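Side-chain contacts in xylulose kinase (Bifidobacterium adolescentis ATCC 15703, PDB 3I8B), which probably catalyses the ATP-dependent phosphorylation of D-xylulose to D-xylulose 5-phosphate, as a member of the FGGY family of carbohydrate kinases: residues 140-145 / 313-318; 282-285 / 289-292; 349-354 / 398-403. All blocks are in the same frame, centred on the assembly; numbering follows the deposited sequence.

Interaction 1 (140-145 / 313-318); sequences ASYTLT and AVSGFA
Tyr142 reaches across from the start of helix 143-153 and sets its phenol oxygen against two side chains of strand 315-318, Ser315 and Phe317. The backbones stay well apart, with the nearest CA atoms, those of Tyr142 and Ser315, separated by 10.7 Å, so the long tyrosine side chain does the bridging. Its OH lies 2.6 Å from Ser315 OG, a short approach of two hydroxyls, probably a hydrogen bond, made at the edge of the tyrosine ring, near its plane. Phe317 meets the same end of the phenol obliquely: its CZ stands 3.9 Å from Tyr142 CE1, which lies at the edge of the phenylalanine ring and in its plane. Ser315 CB sits over one face of that ring, toward the rim, so the strand's serine packs on its own phenylalanine while its OG lies beside the tyrosine hydroxyl. With CG anti to the carbonyl carbon (chi1 -55°), the Tyr142 ring is carried toward the strand. At the other end of the residue, as N-cap, Tyr142 O accepts both Thr145 N and Thr145 OG1, the latter at 2.7 Å in the carbonyl plane, which ties the residue to the first turn of the helix. A phenylalanine in place of Tyr142 would probably leave Ser315 OG without this buried partner. His75, a predicted substrate-binding residue, meets the tyrosine ring and lies close to Phe317. The contact thus joins the N-terminal FGGY region to an edge strand, 315-318, of the C-terminal sheet, where Ser315 and Phe317 pair with strand 324-330.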
ATOM      1  N   ALA A 140     -11.883   6.024   1.999  1.00 11.99           N
ATOM      2  CA  ALA A 140     -12.239   6.119   0.586  1.00 12.93           C
ATOM      3  C   ALA A 140     -11.366   5.252  -0.321  1.00 11.80           C
ATOM      4  O   ALA A 140     -11.795   4.869  -1.411  1.00 12.40           O
ATOM      5  CB  ALA A 140     -12.177   7.576   0.129  1.00 13.20           C
ATOM      6  N   SER A 141     -10.146   4.953   0.112  1.00  9.75           N
ATOM      7  CA  SER A 141      -9.235   4.168  -0.724  1.00 11.88           C
ATOM      8  C   SER A 141      -9.781   2.794  -1.055  1.00 12.42           C
ATOM      9  O   SER A 141      -9.610   2.303  -2.172  1.00 14.45           O
ATOM     10  CB  SER A 141      -7.872   3.990  -0.044  1.00 12.59           C
ATOM     11  OG  SER A 141      -7.139   5.196  -0.067  1.00 15.03           O
ATOM     12  N   TYR A 142     -10.421   2.171  -0.069  1.00 11.87           N
ATOM     13  CA  TYR A 142     -10.713   0.747  -0.120  1.00  8.12           C
ATOM     14  C   TYR A 142     -11.778   0.308  -1.121  1.00  9.21           C
ATOM     15  O   TYR A 142     -12.763   1.007  -1.364  1.00 12.41           O
ATOM     16  CB  TYR A 142     -11.019   0.212   1.278  1.00 10.05           C
ATOM     17  CG  TYR A 142      -9.921   0.490   2.275  1.00 14.10           C
ATOM     18  CD1 TYR A 142      -8.621   0.774   1.852  1.00 13.69           C
ATOM     19  CD2 TYR A 142     -10.174   0.457   3.642  1.00 11.58           C
ATOM     20  CE1 TYR A 142      -7.610   1.030   2.767  1.00 13.81           C
ATOM     21  CE2 TYR A 142      -9.178   0.700   4.556  1.00 13.01           C
ATOM     22  CZ  TYR A 142      -7.897   0.984   4.118  1.00 15.51           C
ATOM     23  OH  TYR A 142      -6.907   1.224   5.048  1.00 16.24           O
ATOM     24  N   THR A 143     -11.544  -0.869  -1.707  1.00 11.86           N
ATOM     25  CA  THR A 143     -12.327  -1.369  -2.821  1.00  8.93           C
ATOM     26  C   THR A 143     -13.826  -1.421  -2.511  1.00  9.89           C
ATOM     27  O   THR A 143     -14.644  -1.011  -3.328  1.00  8.92           O
ATOM     28  CB  THR A 143     -11.855  -2.789  -3.250  1.00  8.67           C
ATOM     29  OG1 THR A 143     -10.419  -2.851  -3.222  1.00 10.92           O
ATOM     30  CG2 THR A 143     -12.365  -3.123  -4.654  1.00  6.84           C
ATOM     31  N   LEU A 144     -14.179  -1.964  -1.352  1.00  7.24           N
ATOM     32  CA  LEU A 144     -15.589  -2.070  -0.980  1.00 10.45           C
ATOM     33  C   LEU A 144     -16.290  -0.712  -1.063  1.00 10.60           C
ATOM     34  O   LEU A 144     -17.453  -0.636  -1.449  1.00 11.19           O
ATOM     35  CB  LEU A 144     -15.752  -2.646   0.429  1.00  7.95           C
ATOM     36  CG  LEU A 144     -17.199  -2.927   0.862  1.00 11.31           C
ATOM     37  CD1 LEU A 144     -17.865  -3.949  -0.076  1.00  9.69           C
ATOM     38  CD2 LEU A 144     -17.237  -3.428   2.302  1.00 11.45           C
ATOM     39  N   THR A 145     -15.586   0.359  -0.708  1.00 11.44           N
ATOM     40  CA  THR A 145     -16.215   1.685  -0.712  1.00 12.40           C
ATOM     41  C   THR A 145     -16.545   2.121  -2.134  1.00 14.47           C
ATOM     42  O   THR A 145     -17.555   2.789  -2.360  1.00 11.48           O
ATOM     43  CB  THR A 145     -15.376   2.759   0.007  1.00 11.99           C
ATOM     44  OG1 THR A 145     -14.320   3.210  -0.853  1.00 13.55           O
ATOM     45  CG2 THR A 145     -14.791   2.194   1.301  1.00 11.82           C
ATOM     46  N   ALA A 313      -6.457   3.595  12.618  1.00 17.44           N
ATOM     47  CA  ALA A 313      -5.393   4.374  11.998  1.00 20.47           C
ATOM     48  C   ALA A 313      -4.505   3.454  11.153  1.00 17.81           C
ATOM     49  O   ALA A 313      -4.321   3.656   9.950  1.00 14.23           O
ATOM     50  CB  ALA A 313      -4.555   5.082  13.057  1.00 17.21           C
ATOM     51  N   VAL A 314      -3.940   2.452  11.805  1.00 16.33           N
ATOM     52  CA  VAL A 314      -3.067   1.521  11.117  1.00 18.00           C
ATOM     53  C   VAL A 314      -3.896   0.478  10.380  1.00 15.77           C
ATOM     54  O   VAL A 314      -4.727  -0.204  10.977  1.00 16.47           O
ATOM     55  CB  VAL A 314      -2.078   0.839  12.088  1.00 15.39           C
ATOM     56  CG1 VAL A 314      -0.977   0.140  11.309  1.00 20.28           C
ATOM     57  CG2 VAL A 314      -1.476   1.863  13.035  1.00 19.01           C
ATOM     58  N   SER A 315      -3.656   0.369   9.077  1.00 18.89           N
ATOM     59  CA  SER A 315      -4.245  -0.678   8.247  1.00 15.81           C
ATOM     60  C   SER A 315      -3.683  -2.064   8.594  1.00 17.38           C
ATOM     61  O   SER A 315      -2.493  -2.221   8.870  1.00 17.62           O
ATOM     62  CB  SER A 315      -3.971  -0.390   6.767  1.00 16.53           C
ATOM     63  OG  SER A 315      -4.628   0.783   6.324  1.00 17.49           O
ATOM     64  N   GLY A 316      -4.540  -3.073   8.549  1.00 13.77           N
ATOM     65  CA  GLY A 316      -4.120  -4.435   8.794  1.00 16.48           C
ATOM     66  C   GLY A 316      -4.045  -5.242   7.511  1.00 17.74           C
ATOM     67  O   GLY A 316      -4.887  -6.110   7.264  1.00 14.88           O
ATOM     68  N   PHE A 317      -3.035  -4.956   6.697  1.00 15.04           N
ATOM     69  CA  PHE A 317      -2.849  -5.658   5.432  1.00 14.10           C
ATOM     70  C   PHE A 317      -1.979  -6.892   5.628  1.00 13.89           C
ATOM     71  O   PHE A 317      -1.390  -7.088   6.693  1.00 14.34           O
ATOM     72  CB  PHE A 317      -2.193  -4.748   4.385  1.00 14.09           C
ATOM     73  CG  PHE A 317      -2.999  -3.529   4.038  1.00 16.02           C
ATOM     74  CD1 PHE A 317      -4.370  -3.485   4.272  1.00 18.05           C
ATOM     75  CD2 PHE A 317      -2.386  -2.422   3.461  1.00 16.51           C
ATOM     76  CE1 PHE A 317      -5.107  -2.353   3.949  1.00 15.70           C
ATOM     77  CE2 PHE A 317      -3.125  -1.290   3.121  1.00 16.69           C
ATOM     78  CZ  PHE A 317      -4.483  -1.257   3.367  1.00 15.61           C
ATOM     79  N   ALA A 318      -1.907  -7.724   4.589  1.00 15.24           N
ATOM     80  CA  ALA A 318      -0.993  -8.856   4.570  1.00 14.71           C
ATOM     81  C   ALA A 318       0.213  -8.519   3.702  1.00 13.77           C
ATOM     82  O   ALA A 318       0.126  -7.686   2.805  1.00 12.00           O
ATOM     83  CB  ALA A 318      -1.696 -10.098   4.036  1.00 13.28           C
TER

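Interaction 2 (282-285 / 289-292); sequences LGMA and VSIS
Met284 and Val289 bring the two backbones closest, 7.7 Å between their CA atoms, as the chain leaves helix 274-281 through a Schellman motif at Gly283, whose phi is positive, and turns into strand 288-293. Met284, a selenomethionine in the crystal, spans this gap with its whole side chain. Its selenium rests 3.6 Å from Ser290 CB, and Ser290 OG is a little farther from the same SE, at 4.1 Å. The turn about the CG-SE bond (chi3 63°) brings the terminal methyl to the strand backbone: Met284 CE lies 3.6 Å from Ser290 N and 3.8 Å from Val289 C, against the peptide that links the two strand residues. Ser290 directs its CB toward the methionine, whereas Val289 points its side chain the other way and contributes through its main chain. Leu429 of strand 427-431 and the loop residue Ile302 also touch Met284, while Ala300 of strand 297-301 lies beside Ser290; Val289 and Ser290 are held in the sheet by backbone bonds to strand 427-431 and to Ala300, respectively. No hydrogen bond crosses between 282-285 and 289-292. The contact is therefore one of dispersion and shape, in which the selenium, in the place of the natural sulfur, and a methyl group pack against a serine methylene and a peptide already fixed by the sheet, and so seat the Met284 side chain on the strand.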
ATOM      1  N   LEU A 282      12.749  -5.185  -1.214  1.00 14.17           N
ATOM      2  CA  LEU A 282      13.718  -4.582  -0.319  1.00 15.42           C
ATOM      3  C   LEU A 282      14.324  -5.645   0.565  1.00 17.55           C
ATOM      4  O   LEU A 282      15.204  -5.363   1.371  1.00 17.40           O
ATOM      5  CB  LEU A 282      13.049  -3.512   0.545  1.00 14.50           C
ATOM      6  CG  LEU A 282      12.794  -2.165  -0.130  1.00 15.20           C
ATOM      7  CD1 LEU A 282      11.803  -1.329   0.695  1.00 15.89           C
ATOM      8  CD2 LEU A 282      14.091  -1.383  -0.340  1.00 22.37           C
ATOM      9  N   GLY A 283      13.845  -6.875   0.401  1.00 15.99           N
ATOM     10  CA  GLY A 283      14.323  -7.995   1.178  1.00 15.10           C
ATOM     11  C   GLY A 283      13.834  -7.944   2.614  1.00 19.97           C
ATOM     12  O   GLY A 283      14.417  -8.570   3.494  1.00 16.98           O
HETATM   13  N   MSE A 284      12.759  -7.208   2.872  1.00 16.83           N
HETATM   14  CA  MSE A 284      12.268  -7.113   4.249  1.00 17.73           C
HETATM   15  C   MSE A 284      11.648  -8.405   4.799  1.00 21.13           C
HETATM   16  O   MSE A 284      10.869  -9.081   4.125  1.00 21.41           O
HETATM   17  CB  MSE A 284      11.288  -5.955   4.393  1.00 15.14           C
HETATM   18  CG  MSE A 284      11.935  -4.586   4.353  1.00 16.67           C
HETATM   19 SE   MSE A 284      10.574  -3.215   4.052  1.00 28.56          SE
HETATM   20  CE  MSE A 284       9.534  -3.501   5.681  1.00 15.31           C
ATOM     21  N   ALA A 285      11.994  -8.727   6.042  1.00 16.66           N
ATOM     22  CA  ALA A 285      11.382  -9.834   6.748  1.00 19.01           C
ATOM     23  C   ALA A 285      10.758  -9.346   8.055  1.00 17.99           C
ATOM     24  O   ALA A 285      10.838  -8.152   8.397  1.00 16.77           O
ATOM     25  CB  ALA A 285      12.425 -10.938   7.017  1.00 21.09           C
ATOM     26  N   VAL A 289      10.788  -2.527   9.452  1.00 15.80           N
ATOM     27  CA  VAL A 289       9.833  -1.538   9.011  1.00 15.95           C
ATOM     28  C   VAL A 289      10.505  -0.653   7.980  1.00 17.26           C
ATOM     29  O   VAL A 289      11.720  -0.429   8.031  1.00 17.22           O
ATOM     30  CB  VAL A 289       9.307  -0.682  10.173  1.00 17.76           C
ATOM     31  CG1 VAL A 289      10.413   0.210  10.705  1.00 15.98           C
ATOM     32  CG2 VAL A 289       8.105   0.147   9.711  1.00 13.29           C
ATOM     33  N   SER A 290       9.721  -0.177   7.021  1.00 13.18           N
ATOM     34  CA  SER A 290      10.209   0.801   6.074  1.00 14.96           C
ATOM     35  C   SER A 290       9.432   2.085   6.297  1.00 19.17           C
ATOM     36  O   SER A 290       8.225   2.052   6.548  1.00 14.68           O
ATOM     37  CB  SER A 290      10.004   0.317   4.643  1.00 15.98           C
ATOM     38  OG  SER A 290       8.633   0.358   4.285  1.00 23.33           O
ATOM     39  N   ILE A 291      10.131   3.211   6.212  1.00 14.24           N
ATOM     40  CA  ILE A 291       9.487   4.505   6.221  1.00 16.14           C
ATOM     41  C   ILE A 291       9.671   5.146   4.859  1.00 16.79           C
ATOM     42  O   ILE A 291      10.783   5.498   4.466  1.00 20.81           O
ATOM     43  CB  ILE A 291      10.092   5.423   7.293  1.00 20.01           C
ATOM     44  CG1 ILE A 291       9.699   4.925   8.683  1.00 18.71           C
ATOM     45  CG2 ILE A 291       9.638   6.858   7.068  1.00 16.66           C
ATOM     46  CD1 ILE A 291      10.644   5.351   9.770  1.00 24.61           C
ATOM     47  N   SER A 292       8.582   5.271   4.120  1.00 17.55           N
ATOM     48  CA  SER A 292       8.632   5.945   2.838  1.00 16.90           C
ATOM     49  C   SER A 292       8.190   7.381   3.077  1.00 20.86           C
ATOM     50  O   SER A 292       7.038   7.646   3.422  1.00 17.96           O
ATOM     51  CB  SER A 292       7.718   5.253   1.834  1.00 19.21           C
ATOM     52  OG  SER A 292       8.021   5.662   0.518  1.00 24.34           O
TER

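Interaction 3 (349-354 / 398-403)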
ATOM      1  N   ASP A 349      18.036  24.300   2.704  1.00 37.50           N
ATOM      2  CA  ASP A 349      19.313  24.328   3.418  1.00 39.40           C
ATOM      3  C   ASP A 349      19.273  25.324   4.574  1.00 37.10           C
ATOM      4  O   ASP A 349      19.782  25.056   5.666  1.00 33.94           O
ATOM      5  CB  ASP A 349      20.466  24.659   2.470  1.00 38.06           C
ATOM      6  CG  ASP A 349      20.902  23.465   1.644  1.00 46.26           C
ATOM      7  OD1 ASP A 349      20.665  22.317   2.083  1.00 41.25           O
ATOM      8  OD2 ASP A 349      21.490  23.675   0.559  1.00 51.26           O
ATOM      9  N   GLU A 350      18.660  26.475   4.312  1.00 37.35           N
ATOM     10  CA  GLU A 350      18.466  27.523   5.305  1.00 36.03           C
ATOM     11  C   GLU A 350      17.775  26.945   6.539  1.00 34.15           C
ATOM     12  O   GLU A 350      18.231  27.129   7.681  1.00 30.63           O
ATOM     13  CB  GLU A 350      17.619  28.647   4.700  1.00 39.59           C
ATOM     14  CG  GLU A 350      18.191  29.296   3.418  1.00 46.13           C
ATOM     15  CD  GLU A 350      17.999  28.452   2.145  1.00 48.75           C
ATOM     16  OE1 GLU A 350      17.824  27.215   2.244  1.00 41.61           O
ATOM     17  OE2 GLU A 350      18.028  29.033   1.033  1.00 47.44           O
ATOM     18  N   LEU A 351      16.676  26.234   6.300  1.00 31.49           N
ATOM     19  CA  LEU A 351      15.937  25.578   7.367  1.00 30.33           C
ATOM     20  C   LEU A 351      16.843  24.635   8.148  1.00 30.18           C
ATOM     21  O   LEU A 351      16.869  24.653   9.382  1.00 28.12           O
ATOM     22  CB  LEU A 351      14.735  24.816   6.803  1.00 29.55           C
ATOM     23  CG  LEU A 351      13.824  24.151   7.845  1.00 30.43           C
ATOM     24  CD1 LEU A 351      13.417  25.139   8.915  1.00 29.35           C
ATOM     25  CD2 LEU A 351      12.593  23.541   7.193  1.00 30.22           C
ATOM     26  N   ALA A 352      17.595  23.815   7.426  1.00 30.96           N
ATOM     27  CA  ALA A 352      18.475  22.853   8.071  1.00 31.06           C
ATOM     28  C   ALA A 352      19.531  23.548   8.924  1.00 27.71           C
ATOM     29  O   ALA A 352      19.716  23.207  10.091  1.00 33.33           O
ATOM     30  CB  ALA A 352      19.123  21.941   7.037  1.00 32.43           C
ATOM     31  N   LYS A 353      20.220  24.526   8.346  1.00 31.85           N
ATOM     32  CA  LYS A 353      21.266  25.235   9.073  1.00 29.80           C
ATOM     33  C   LYS A 353      20.690  25.740  10.394  1.00 34.20           C
ATOM     34  O   LYS A 353      21.272  25.551  11.471  1.00 30.73           O
ATOM     35  CB  LYS A 353      21.802  26.401   8.241  1.00 28.96           C
ATOM     36  CG  LYS A 353      22.953  27.153   8.921  1.00 32.77           C
ATOM     37  CD  LYS A 353      23.426  28.349   8.097  1.00 31.87           C
ATOM     38  CE  LYS A 353      24.567  29.085   8.792  1.00 34.26           C
ATOM     39  NZ  LYS A 353      25.091  30.244   7.993  1.00 38.04           N
ATOM     40  N   LEU A 354      19.525  26.364  10.285  1.00 28.04           N
ATOM     41  CA  LEU A 354      18.783  26.890  11.416  1.00 31.81           C
ATOM     42  C   LEU A 354      18.592  25.810  12.476  1.00 30.72           C
ATOM     43  O   LEU A 354      18.961  25.986  13.643  1.00 27.45           O
ATOM     44  CB  LEU A 354      17.421  27.364  10.910  1.00 30.47           C
ATOM     45  CG  LEU A 354      16.978  28.807  11.147  1.00 34.90           C
ATOM     46  CD1 LEU A 354      18.145  29.704  11.553  1.00 31.69           C
ATOM     47  CD2 LEU A 354      16.305  29.342   9.876  1.00 27.27           C
ATOM     48  N   ASN A 398      15.138  27.502  16.955  1.00 23.91           N
ATOM     49  CA  ASN A 398      14.352  26.532  17.701  1.00 23.33           C
ATOM     50  C   ASN A 398      13.082  26.112  16.955  1.00 23.09           C
ATOM     51  O   ASN A 398      12.707  24.944  16.984  1.00 23.52           O
ATOM     52  CB  ASN A 398      14.001  27.081  19.080  1.00 26.33           C
ATOM     53  CG  ASN A 398      15.206  27.202  19.985  1.00 26.62           C
ATOM     54  OD1 ASN A 398      15.203  27.982  20.944  1.00 32.17           O
ATOM     55  ND2 ASN A 398      16.246  26.432  19.693  1.00 23.02           N
ATOM     56  N   LEU A 399      12.417  27.059  16.299  1.00 21.17           N
ATOM     57  CA  LEU A 399      11.254  26.719  15.488  1.00 25.46           C
ATOM     58  C   LEU A 399      11.658  25.780  14.355  1.00 22.60           C
ATOM     59  O   LEU A 399      11.004  24.760  14.117  1.00 22.86           O
ATOM     60  CB  LEU A 399      10.582  27.964  14.909  1.00 16.44           C
ATOM     61  CG  LEU A 399       9.714  28.832  15.840  1.00 23.81           C
ATOM     62  CD1 LEU A 399       9.293  30.085  15.129  1.00 21.18           C
ATOM     63  CD2 LEU A 399       8.482  28.096  16.355  1.00 23.25           C
ATOM     64  N   ALA A 400      12.722  26.146  13.645  1.00 24.19           N
ATOM     65  CA  ALA A 400      13.257  25.312  12.575  1.00 28.99           C
ATOM     66  C   ALA A 400      13.449  23.886  13.081  1.00 23.27           C
ATOM     67  O   ALA A 400      12.974  22.929  12.479  1.00 24.73           O
ATOM     68  CB  ALA A 400      14.576  25.876  12.073  1.00 24.70           C
ATOM     69  N   ARG A 401      14.141  23.762  14.206  1.00 26.93           N
ATOM     70  CA  ARG A 401      14.428  22.466  14.800  1.00 22.83           C
ATOM     71  C   ARG A 401      13.137  21.730  15.192  1.00 26.00           C
ATOM     72  O   ARG A 401      13.062  20.505  15.090  1.00 19.77           O
ATOM     73  CB  ARG A 401      15.354  22.640  16.009  1.00 24.89           C
ATOM     74  CG  ARG A 401      15.737  21.354  16.723  1.00 24.40           C
ATOM     75  CD  ARG A 401      16.574  20.444  15.825  1.00 24.41           C
ATOM     76  NE  ARG A 401      17.171  19.343  16.574  1.00 27.27           N
ATOM     77  CZ  ARG A 401      18.473  19.214  16.816  1.00 26.48           C
ATOM     78  NH1 ARG A 401      19.331  20.119  16.368  1.00 27.05           N
ATOM     79  NH2 ARG A 401      18.917  18.176  17.510  1.00 25.24           N
ATOM     80  N   ALA A 402      12.127  22.482  15.631  1.00 23.46           N
ATOM     81  CA  ALA A 402      10.832  21.901  15.998  1.00 24.13           C
ATOM     82  C   ALA A 402      10.075  21.349  14.785  1.00 21.67           C
ATOM     83  O   ALA A 402       9.364  20.352  14.895  1.00 22.22           O
ATOM     84  CB  ALA A 402       9.964  22.927  16.764  1.00 21.36           C
ATOM     85  N   PHE A 403      10.225  22.003  13.635  1.00 19.38           N
ATOM     86  CA  PHE A 403       9.646  21.504  12.394  1.00 19.17           C
ATOM     87  C   PHE A 403      10.257  20.142  12.027  1.00 22.01           C
ATOM     88  O   PHE A 403       9.545  19.188  11.700  1.00 18.46           O
ATOM     89  CB  PHE A 403       9.891  22.487  11.251  1.00 18.52           C
ATOM     90  CG  PHE A 403       8.849  23.568  11.124  1.00 23.40           C
ATOM     91  CD1 PHE A 403       7.594  23.288  10.606  1.00 20.71           C
ATOM     92  CD2 PHE A 403       9.145  24.875  11.479  1.00 22.03           C
ATOM     93  CE1 PHE A 403       6.646  24.283  10.477  1.00 23.68           C
ATOM     94  CE2 PHE A 403       8.200  25.876  11.347  1.00 22.66           C
ATOM     95  CZ  PHE A 403       6.952  25.580  10.842  1.00 22.26           C
TER
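Ala400 of helix 396-420 presents its methyl group to helix 348-357, where two leucines one turn apart receive it. Leu351 touches with a branch end, CD1 lying 3.4 Å from Ala400 CB, and Leu354 with the root of its side chain, CB likewise 3.4 Å from Ala400 CB. Both approaches are close for carbon pairs; the Leu354 side chain is built away from the staggered torsions (chi1 -124°), so its finer fit is best read with caution. Leu351 CG is anti to the backbone N (chi1 -176°), which swings CD1 over to the alanine although the side chain sets out at an angle to the facing helix. The backbones come near here, with the CA atoms of Leu354 and Ala400 5.9 Å apart, a closeness permitted by the small alanine. Farther out, Leu344 of helix 335-344 also packs on Ala400, and Phe403, one turn on, lies against that helix and meets Phe386 edge-to-face. Arg401 NH1 bonds Ala355 O, just past Leu354, and so ties the two helices; its NE forms a salt bridge with Glu405 on its own helix. Between the segments themselves the helices meet through apolar packing alone, and the polar tie from Arg401 lies beside it.

Both segments of interaction 2 fall between the two segments of interaction 1 in sequence, and interaction 3 follows both. The first two reach the same seven-stranded sheet, through its edge strand 315-318 and its inner strand 288-293, with centres 19 Å apart. Interaction 3 lies among helices of the C-terminal region, its centre 28 Å from that of interaction 2 and 35 Å from that of interaction 1; its helix 396-420 nevertheless extends back to pack on Ile291 and Val314, beside both other contacts. Thus interaction 1 joins the two FGGY regions near the predicted substrate site, interaction 2 lies where the chain enters the C-terminal sheet, and interaction 3 packs helices far from the predicted catalytic and substrate-binding residues.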